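Local coordinates for tetratricopeptide TPR_2 repeat protein (Thermobaculum terrenum, PDB 5DJS) that combines tetratricopeptide repeats with a glycosyl transferase family 41 region of GT-B fold, and holds uridine-5'-diphosphate in a pocket of that region, at residues A[361-366]-A[408-413]; A[427-430]-A[434-437]. The protein carries 1 engineered substitution. All coordinates share one frame; numbering follows the deposited sequence.

Interaction 1: A[361-366]-A[408-413]; sequences RLRLIA and NDIDVA
Arg363 reaches from strand 361-365 to the loop before strand 412-414, where it meets Asp409 and Ile410. In the parallel sheet of this GT-B-type region, strand 332-335 lies between the two strands. The contact therefore passes over a neighbouring strand, and no hydrogen bond joins the two segments; even the closest CA pair, Arg363 and Ile410, is 8.0 Å apart. Val332 of the intervening strand touches both Arg363 and Ile410. With CG anti to the backbone N (chi1 -176°), the Arg363 chain sets off toward the loop, then bends at chi2 and chi3. Its aliphatic base rests on the end of Ile410: the methyl CD1 of Ile410 lies 3.8 Å from CB of Arg363, and the same methyl reaches one face of the guanidinium, 3.9 Å from NH1 of Arg363. Asp409 approaches at the guanidinium edge instead. Its OD2 lies near the plane of that group, 3.6 Å from NH2 of Arg363, a long salt bridge, with the carboxylate and guanidinium planes only 29° apart. NE of Arg363 has a second acidic neighbour, Glu393 of strand 392-395, in a long, weak ion pair. One arginine thus lies between an acid of the outermost strand 392-395 and one of the loop before strand 412-414, while its CB and CG lie against the Ile410 methyl. With both ion pairs long, the electrostatic hold is probably modest and diffuse, and much of the close contact between the segments comes from the Ile410 methyl against the arginine chain.

Interaction 2: A[427-430]-A[434-437]; sequences EALW and PVVT. With UDP (uridine-5'-diphosphate), chain E.
Leu429 and Pro434 bring their CA atoms to 6.0 Å, the nearest CA pair between segment 427-430 of helix 423-430 and segment 434-437, which leads into strand 435-438. Helix and strand belong to a beta-alpha-beta crossover: strand 412-414 leads into the helix, and the chain returns through a connection of a few residues to strand 435-438, parallel to the first. No hydrogen bond passes between the two segments, and side chains make the contact. Val435 is the residue on which they converge. Its CB points at the helix, and the branch CG2, beside the backbone N and anti to the carbonyl carbon, does the touching. CB of Ala428 sits 3.6 Å from CG2 of Val435, a small side chain, consistent with the close approach of helix and strand. Leu429 meets the same methyl from another direction: its CD2 is 3.7 Å from CG2 of Val435, and the two side chains cross at about a right angle. The same CD2 also approaches the CA of Pro434, whose CB points away from the helix. Ala413 of strand 412-414 touches both Ala428 and Val435, while Leu451 and Leu452 of helix 447-454 pack on Leu429. Glu427, one residue before Ala428, instead serves the uridine-5'-diphosphate pocket. Its chain is extended beyond CG (chi2 172°), carrying the carboxylate to the ribose, while Arg400 forms a salt bridge to OE2. O2' of the nucleotide is modelled only 2.4 Å from OE2 of Glu427, too short to be taken at face value; O3' lies 3.0 Å from OE1 and 3.1 Å from OE2 of Glu427, and its single proton can serve either in a weak bond.

How the interactions relate
Both contacts reach the same parallel sheet of the family 41 region and follow one another along the chain, with centres about 11 Å apart. Strand 412-414, at the end of interaction 1, is the neighbour of strand 435-438 in interaction 2: Ala413 N lies 2.8 Å from Pro434 O, and Ala413 O lies 2.9 Å from Val436 N, both probable hydrogen bonds. Interaction 2 is a buried contact, apolar where helix and strand touch. Interaction 1 is partly buried and bridges a skipped strand with a mixed ionic and aliphatic contact. Each also contributes one residue, Ile365 or Glu427, to the nucleotide pocket.

Interaction 1: A[361-366]-A[408-413]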
loop_
_atom_site.group_PDB
_atom_site.type_symbol
_atom_site.label_atom_id
_atom_site.label_comp_id
_atom_site.label_asym_id
_atom_site.label_seq_id
_atom_site.Cartn_x
_atom_site.Cartn_y
_atom_site.Cartn_z
ATOM N N ARG A 361 26.987 -6.931 4.081
ATOM C CA ARG A 361 25.963 -7.018 5.112
ATOM C C ARG A 361 24.646 -6.539 4.523
ATOM O O ARG A 361 24.656 -5.673 3.655
ATOM C CB ARG A 361 26.347 -6.141 6.303
ATOM C CG ARG A 361 27.647 -6.553 6.980
ATOM C CD ARG A 361 28.121 -5.519 7.993
ATOM N NE ARG A 361 27.183 -5.323 9.097
ATOM C CZ ARG A 361 26.963 -6.191 10.096
ATOM N NH1 ARG A 361 27.602 -7.360 10.162
ATOM N NH2 ARG A 361 26.076 -5.893 11.045
ATOM N N LEU A 362 23.526 -7.113 4.982
ATOM C CA LEU A 362 22.172 -6.717 4.550
ATOM C C LEU A 362 21.407 -6.071 5.695
ATOM O O LEU A 362 21.367 -6.608 6.803
ATOM C CB LEU A 362 21.396 -7.922 4.037
ATOM C CG LEU A 362 19.962 -7.692 3.553
ATOM C CD1 LEU A 362 19.881 -6.694 2.402
ATOM C CD2 LEU A 362 19.361 -9.019 3.127
ATOM N N ARG A 363 20.785 -4.931 5.407
ATOM C CA ARG A 363 20.122 -4.094 6.404
ATOM C C ARG A 363 18.623 -3.994 6.108
ATOM O O ARG A 363 18.226 -3.338 5.146
ATOM C CB ARG A 363 20.746 -2.702 6.356
ATOM C CG ARG A 363 20.240 -1.716 7.402
ATOM C CD ARG A 363 21.152 -1.642 8.614
ATOM N NE ARG A 363 21.323 -0.259 9.065
ATOM C CZ ARG A 363 22.345 0.547 8.757
ATOM N NH1 ARG A 363 23.359 0.141 7.985
ATOM N NH2 ARG A 363 22.354 1.790 9.238
ATOM N N LEU A 364 17.800 -4.641 6.930
ATOM C CA LEU A 364 16.341 -4.560 6.798
ATOM C C LEU A 364 15.765 -3.678 7.892
ATOM O O LEU A 364 16.207 -3.735 9.044
ATOM C CB LEU A 364 15.700 -5.945 6.867
ATOM C CG LEU A 364 16.280 -7.033 5.972
ATOM C CD1 LEU A 364 15.489 -8.322 6.146
ATOM C CD2 LEU A 364 16.283 -6.607 4.512
ATOM N N ILE A 365 14.795 -2.848 7.520
ATOM C CA ILE A 365 14.069 -2.011 8.476
ATOM C C ILE A 365 12.591 -2.079 8.132
ATOM O O ILE A 365 12.183 -1.692 7.031
ATOM C CB ILE A 365 14.514 -0.538 8.436
ATOM C CG1 ILE A 365 16.016 -0.405 8.720
ATOM C CG2 ILE A 365 13.733 0.268 9.468
ATOM C CD1 ILE A 365 16.588 0.951 8.370
ATOM N N ALA A 366 11.792 -2.545 9.085
ATOM C CA ALA A 366 10.364 -2.790 8.864
ATOM C C ALA A 366 9.634 -3.008 10.192
ATOM O O ALA A 366 10.254 -3.201 11.244
ATOM C CB ALA A 366 10.164 -3.992 7.952
ATOM N N ASN A 408 22.027 7.003 4.165
ATOM C CA ASN A 408 23.429 7.445 4.141
ATOM C C ASN A 408 24.418 6.331 4.468
ATOM O O ASN A 408 25.537 6.341 3.945
ATOM C CB ASN A 408 23.661 8.613 5.107
ATOM C CG ASN A 408 23.112 9.929 4.579
ATOM O OD1 ASN A 408 23.106 10.169 3.375
ATOM N ND2 ASN A 408 22.680 10.803 5.487
ATOM N N ASP A 409 23.993 5.386 5.316
ATOM C CA ASP A 409 24.787 4.203 5.661
ATOM C C ASP A 409 24.573 2.993 4.736
ATOM O O ASP A 409 25.084 1.912 5.035
ATOM C CB ASP A 409 24.508 3.811 7.117
ATOM C CG ASP A 409 24.723 4.976 8.098
ATOM O OD1 ASP A 409 25.514 5.897 7.795
ATOM O OD2 ASP A 409 24.094 4.970 9.176
ATOM N N ILE A 410 23.859 3.175 3.617
ATOM C CA ILE A 410 23.567 2.103 2.651
ATOM C C ILE A 410 24.209 2.436 1.313
ATOM O O ILE A 410 24.049 3.541 0.804
ATOM C CB ILE A 410 22.042 1.942 2.403
ATOM C CG1 ILE A 410 21.280 1.714 3.714
ATOM C CG2 ILE A 410 21.735 0.805 1.418
ATOM C CD1 ILE A 410 21.631 0.440 4.455
ATOM N N ASP A 411 24.884 1.458 0.723
ATOM C CA ASP A 411 25.544 1.636 -0.575
ATOM C C ASP A 411 24.605 1.334 -1.742
ATOM O O ASP A 411 24.604 2.046 -2.746
ATOM C CB ASP A 411 26.779 0.734 -0.671
ATOM C CG ASP A 411 27.754 0.969 0.462
ATOM O OD1 ASP A 411 28.237 2.112 0.584
ATOM O OD2 ASP A 411 28.024 0.021 1.235
ATOM N N VAL A 412 23.838 0.254 -1.609
ATOM C CA VAL A 412 22.918 -0.227 -2.643
ATOM C C VAL A 412 21.612 -0.677 -1.988
ATOM O O VAL A 412 21.640 -1.359 -0.958
ATOM C CB VAL A 412 23.521 -1.440 -3.384
ATOM C CG1 VAL A 412 22.532 -2.031 -4.389
ATOM C CG2 VAL A 412 24.833 -1.057 -4.061
ATOM N N ALA A 413 20.479 -0.316 -2.593
ATOM C CA ALA A 413 19.166 -0.795 -2.141
ATOM C C ALA A 413 18.683 -1.948 -3.007
ATOM O O ALA A 413 18.871 -1.942 -4.225
ATOM C CB ALA A 413 18.159 0.325 -2.170
#

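Interaction 2: A[427-430]-A[434-437]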
loop_
_atom_site.group_PDB
_atom_site.type_symbol
_atom_site.label_atom_id
_atom_site.label_comp_id
_atom_site.label_asym_id
_atom_site.label_seq_id
_atom_site.Cartn_x
_atom_site.Cartn_y
_atom_site.Cartn_z
ATOM N N GLU A 427 12.261 6.752 -2.076
ATOM C CA GLU A 427 12.987 7.303 -0.937
ATOM C C GLU A 427 14.489 7.062 -1.028
ATOM O O GLU A 427 15.274 7.934 -0.660
ATOM C CB GLU A 427 12.448 6.732 0.377
ATOM C CG GLU A 427 11.112 7.337 0.792
ATOM C CD GLU A 427 10.482 6.643 1.977
ATOM O OE1 GLU A 427 10.873 5.495 2.311
ATOM O OE2 GLU A 427 9.584 7.262 2.577
ATOM N N ALA A 428 14.877 5.880 -1.503
ATOM C CA ALA A 428 16.287 5.536 -1.693
ATOM C C ALA A 428 16.932 6.484 -2.696
ATOM O O ALA A 428 17.944 7.125 -2.390
ATOM C CB ALA A 428 16.439 4.088 -2.154
ATOM N N LEU A 429 16.325 6.593 -3.875
ATOM C CA LEU A 429 16.820 7.500 -4.914
ATOM C C LEU A 429 16.952 8.942 -4.402
ATOM O O LEU A 429 17.965 9.585 -4.655
ATOM C CB LEU A 429 15.935 7.464 -6.170
ATOM C CG LEU A 429 15.710 6.140 -6.923
ATOM C CD1 LEU A 429 15.186 6.413 -8.325
ATOM C CD2 LEU A 429 16.949 5.266 -7.001
ATOM N N TRP A 430 15.962 9.431 -3.657
ATOM C CA TRP A 430 16.046 10.767 -3.026
ATOM C C TRP A 430 17.320 10.977 -2.186
ATOM O O TRP A 430 17.817 12.110 -2.087
ATOM C CB TRP A 430 14.827 11.053 -2.125
ATOM C CG TRP A 430 13.522 11.368 -2.831
ATOM C CD1 TRP A 430 13.349 11.805 -4.121
ATOM C CD2 TRP A 430 12.213 11.308 -2.252
ATOM N NE1 TRP A 430 12.014 11.994 -4.380
ATOM C CE2 TRP A 430 11.294 11.697 -3.250
ATOM C CE3 TRP A 430 11.724 10.943 -0.988
ATOM C CZ2 TRP A 430 9.909 11.733 -3.021
ATOM C CZ3 TRP A 430 10.345 10.990 -0.757
ATOM C CH2 TRP A 430 9.458 11.382 -1.770
ATOM N N PRO A 434 21.326 3.873 -5.221
ATOM C CA PRO A 434 20.710 3.124 -6.313
ATOM C C PRO A 434 19.888 1.929 -5.808
ATOM O O PRO A 434 20.121 1.432 -4.694
ATOM C CB PRO A 434 21.907 2.644 -7.154
ATOM C CG PRO A 434 23.124 2.850 -6.328
ATOM C CD PRO A 434 22.750 3.543 -5.057
ATOM N N VAL A 435 18.942 1.484 -6.642
ATOM C CA VAL A 435 18.008 0.410 -6.310
ATOM C C VAL A 435 18.061 -0.642 -7.406
ATOM O O VAL A 435 17.865 -0.308 -8.575
ATOM C CB VAL A 435 16.563 0.946 -6.206
ATOM C CG1 VAL A 435 15.587 -0.160 -5.819
ATOM C CG2 VAL A 435 16.476 2.089 -5.199
ATOM N N VAL A 436 18.311 -1.900 -7.033
ATOM C CA VAL A 436 18.257 -3.024 -7.972
ATOM C C VAL A 436 16.868 -3.670 -7.863
ATOM O O VAL A 436 16.345 -3.827 -6.758
ATOM C CB VAL A 436 19.339 -4.077 -7.667
ATOM C CG1 VAL A 436 19.409 -5.129 -8.774
ATOM C CG2 VAL A 436 20.708 -3.412 -7.484
ATOM N N THR A 437 16.269 -4.017 -9.009
ATOM C CA THR A 437 14.920 -4.598 -9.073
ATOM C C THR A 437 14.834 -5.678 -10.129
ATOM O O THR A 437 15.664 -5.727 -11.037
ATOM C CB THR A 437 13.841 -3.560 -9.452
ATOM O OG1 THR A 437 13.959 -3.197 -10.836
ATOM C CG2 THR A 437 13.979 -2.309 -8.642
HETATM N N1 UDP E . 8.297 3.905 6.887
HETATM C C2 UDP E . 8.639 4.411 8.174
HETATM N N3 UDP E . 9.325 3.640 9.038
HETATM C C4 UDP E . 9.700 2.393 8.706
HETATM C C5 UDP E . 9.391 1.866 7.459
HETATM C C6 UDP E . 8.681 2.650 6.557
HETATM O O2 UDP E . 8.312 5.568 8.532
HETATM O O4 UDP E . 10.331 1.696 9.515
HETATM C "C1'" UDP E . 7.549 4.749 5.929
HETATM C "C2'" UDP E . 8.422 5.032 4.722
HETATM O "O2'" UDP E . 8.283 6.422 4.421
HETATM C "C3'" UDP E . 7.901 4.087 3.645
HETATM C "C4'" UDP E . 6.458 3.782 4.045
HETATM O "O4'" UDP E . 6.350 4.128 5.434
HETATM O "O3'" UDP E . 7.969 4.648 2.341
HETATM C "C5'" UDP E . 6.004 2.331 3.877
HETATM O "O5'" UDP E . 6.588 1.681 2.749
HETATM P PA UDP E . 6.477 0.070 2.611
HETATM O O1A UDP E . 5.006 -0.264 2.556
HETATM O O2A UDP E . 7.355 -0.528 3.686
HETATM O O3A UDP E . 7.156 -0.341 1.199
HETATM P PB UDP E . 6.732 0.269 -0.237
HETATM O O1B UDP E . 6.696 1.759 -0.069
HETATM O O2B UDP E . 7.855 -0.143 -1.131
HETATM O O3B UDP E . 5.407 -0.378 -0.558
#